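Local coordinates for transcriptional protein SWT1 (Saccharomyces cerevisiae, PDB 4PQZ), which is a nuclear RNA endonuclease involved in transcription, probably as an activator, and is represented here by its C-terminal HEPN-like domain, at residues Phe52-Asp55 / His56-Lys60. Residues are numbered along the deposited sequence; the frame is centred on the assembly and turned at random.
Sequences FAID and HTLRK
I54 and L58, one turn apart, mark the packed side of helix 35-62 in this all-helical HEPN-like domain. Their side chains run alongside each other in the same direction. I54 CG2 meets L58 CD2 at 3.6 Å. The first torsion of I54 swings CG2 to the far side from its own amide nitrogen, which sets this branch next to L58. Both residues are buried. I54 packs on A82, Y85 and I86 of helix 79-88, and L58 on F94 of helix 90-97. T57 also turns to helix 90-97.

The backbone is regular alpha helix. H56 N, T57 N, L58 N and R59 N each donate to the carbonyl oxygen four residues back.

F52 and H56 are partly exposed and more loosely paired, beside E147 of helix 145-163. Their rings form an offset aromatic pair with little overlap. The planes are tilted by 29°, with centroids 5.4 Å apart. The closest ring atoms are F52 CE1 and H56 CD2, at 4.2 Å. H56 also has an edge-to-face partner in F143.

Exposed R59 marks the solvent side, and it forms a salt bridge with partly exposed D55. The carboxylate and guanidinium planes are 51° apart. D55 OD1 is also hydrogen-bonded to Y71 OH, so two groups grip this oxygen, which should restrain the carboxylate's rotation. The outstretched R59 side chain brings NE to the acid. Its bond to D55 OD2 is weak and more bent. NE meets D55 OD1 at 3.2 Å on its syn side, tilted out of the carboxylate plane, with an N-H...O angle of 158°.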
ATOM      1  N   PHE A  52       0.198  -1.874   7.639  1.00 49.57           N
ATOM      2  CA  PHE A  52      -0.889  -1.613   8.585  1.00 42.44           C
ATOM      3  C   PHE A  52      -2.222  -2.112   8.048  1.00 47.45           C
ATOM      4  O   PHE A  52      -2.957  -2.806   8.761  1.00 51.47           O
ATOM      5  CB  PHE A  52      -1.006  -0.109   8.916  1.00 55.14           C
ATOM      6  CG  PHE A  52      -2.284   0.255   9.655  1.00 51.25           C
ATOM      7  CD1 PHE A  52      -2.405   0.025  11.027  1.00 53.64           C
ATOM      8  CD2 PHE A  52      -3.363   0.812   8.979  1.00 53.47           C
ATOM      9  CE1 PHE A  52      -3.583   0.353  11.715  1.00 64.97           C
ATOM     10  CE2 PHE A  52      -4.541   1.147   9.654  1.00 59.11           C
ATOM     11  CZ  PHE A  52      -4.651   0.913  11.022  1.00 64.89           C
ATOM     12  N   ALA A  53      -2.518  -1.750   6.794  1.00 48.23           N
ATOM     13  CA  ALA A  53      -3.800  -2.068   6.167  1.00 47.62           C
ATOM     14  C   ALA A  53      -4.003  -3.572   5.981  1.00 52.86           C
ATOM     15  O   ALA A  53      -5.093  -4.101   6.218  1.00 51.12           O
ATOM     16  CB  ALA A  53      -3.948  -1.345   4.843  1.00 34.74           C
ATOM     17  N   ILE A  54      -2.946  -4.258   5.568  1.00 54.33           N
ATOM     18  CA  ILE A  54      -3.016  -5.696   5.400  1.00 52.51           C
ATOM     19  C   ILE A  54      -3.112  -6.419   6.747  1.00 48.51           C
ATOM     20  O   ILE A  54      -3.964  -7.295   6.920  1.00 44.02           O
ATOM     21  CB  ILE A  54      -1.847  -6.217   4.551  1.00 50.41           C
ATOM     22  CG1 ILE A  54      -2.051  -5.765   3.098  1.00 43.81           C
ATOM     23  CG2 ILE A  54      -1.750  -7.720   4.647  1.00 42.68           C
ATOM     24  CD1 ILE A  54      -1.041  -6.296   2.166  1.00 42.97           C
ATOM     25  N   ASP A  55      -2.267  -6.025   7.700  1.00 57.83           N
ATOM     26  CA  ASP A  55      -2.315  -6.530   9.083  1.00 56.75           C
ATOM     27  C   ASP A  55      -3.706  -6.427   9.695  1.00 51.49           C
ATOM     28  O   ASP A  55      -4.231  -7.390  10.238  1.00 60.20           O
ATOM     29  CB  ASP A  55      -1.315  -5.764   9.973  1.00 52.99           C
ATOM     30  CG  ASP A  55      -1.211  -6.343  11.408  1.00 66.85           C
ATOM     31  OD1 ASP A  55      -0.432  -7.293  11.635  1.00 68.97           O
ATOM     32  OD2 ASP A  55      -1.895  -5.834  12.316  1.00 62.26           O
ATOM     33  N   HIS A  56      -4.298  -5.245   9.590  1.00 54.57           N
ATOM     34  CA  HIS A  56      -5.562  -4.930  10.253  1.00 60.72           C
ATOM     35  C   HIS A  56      -6.731  -5.728   9.674  1.00 44.77           C
ATOM     36  O   HIS A  56      -7.614  -6.203  10.395  1.00 51.41           O
ATOM     37  CB  HIS A  56      -5.844  -3.413  10.157  1.00 46.47           C
ATOM     38  CG  HIS A  56      -6.741  -2.905  11.236  1.00 53.42           C
ATOM     39  ND1 HIS A  56      -8.095  -2.689  11.049  1.00 66.97           N
ATOM     40  CD2 HIS A  56      -6.487  -2.578  12.525  1.00 65.07           C
ATOM     41  CE1 HIS A  56      -8.628  -2.249  12.169  1.00 77.81           C
ATOM     42  NE2 HIS A  56      -7.673  -2.170  13.087  1.00 75.67           N
ATOM     43  N   THR A  57      -6.728  -5.852   8.359  1.00 42.82           N
ATOM     44  CA  THR A  57      -7.774  -6.567   7.651  1.00 47.04           C
ATOM     45  C   THR A  57      -7.680  -8.093   7.924  1.00 53.33           C
ATOM     46  O   THR A  57      -8.692  -8.750   8.170  1.00 44.42           O
ATOM     47  CB  THR A  57      -7.717  -6.209   6.146  1.00 36.60           C
ATOM     48  OG1 THR A  57      -8.413  -4.974   5.906  1.00 44.05           O
ATOM     49  CG2 THR A  57      -8.294  -7.334   5.253  1.00 38.43           C
ATOM     50  N   LEU A  58      -6.462  -8.631   7.927  1.00 47.36           N
ATOM     51  CA  LEU A  58      -6.253 -10.059   8.165  1.00 61.31           C
ATOM     52  C   LEU A  58      -6.596 -10.465   9.597  1.00 60.53           C
ATOM     53  O   LEU A  58      -7.269 -11.473   9.825  1.00 50.04           O
ATOM     54  CB  LEU A  58      -4.818 -10.464   7.834  1.00 50.25           C
ATOM     55  CG  LEU A  58      -4.538 -11.006   6.423  1.00 51.30           C
ATOM     56  CD1 LEU A  58      -5.689 -11.793   5.922  1.00 39.85           C
ATOM     57  CD2 LEU A  58      -4.403  -9.938   5.496  1.00 47.57           C
ATOM     58  N   ARG A  59      -6.127  -9.670  10.555  1.00 55.43           N
ATOM     59  CA  ARG A  59      -6.428  -9.884  11.958  1.00 59.31           C
ATOM     60  C   ARG A  59      -7.928  -9.788  12.251  1.00 54.08           C
ATOM     61  O   ARG A  59      -8.445 -10.494  13.114  1.00 62.85           O
ATOM     62  CB  ARG A  59      -5.647  -8.896  12.820  1.00 65.77           C
ATOM     63  CG  ARG A  59      -4.163  -9.214  12.934  1.00 55.84           C
ATOM     64  CD  ARG A  59      -3.510  -8.251  13.917  1.00 51.54           C
ATOM     65  NE  ARG A  59      -2.075  -8.475  14.082  1.00 63.21           N
ATOM     66  CZ  ARG A  59      -1.547  -9.324  14.960  1.00 73.73           C
ATOM     67  NH1 ARG A  59      -2.337 -10.051  15.748  1.00 61.80           N
ATOM     68  NH2 ARG A  59      -0.226  -9.459  15.043  1.00 76.44           N
ATOM     69  N   LYS A  60      -8.628  -8.923  11.531  1.00 46.54           N
ATOM     70  CA  LYS A  60     -10.079  -8.797  11.696  1.00 55.13           C
ATOM     71  C   LYS A  60     -10.867  -9.964  11.081  1.00 50.20           C
ATOM     72  O   LYS A  60     -11.837 -10.454  11.673  1.00 48.56           O
ATOM     73  CB  LYS A  60     -10.591  -7.452  11.162  1.00 57.92           C
ATOM     74  CG  LYS A  60     -12.089  -7.246  11.376  1.00 67.14           C
ATOM     75  CD  LYS A  60     -12.471  -5.767  11.381  1.00 86.12           C
ATOM     76  CE  LYS A  60     -13.935  -5.597  11.769  1.00 99.62           C
ATOM     77  NZ  LYS A  60     -14.291  -6.433  12.961  1.00101.23           N
TER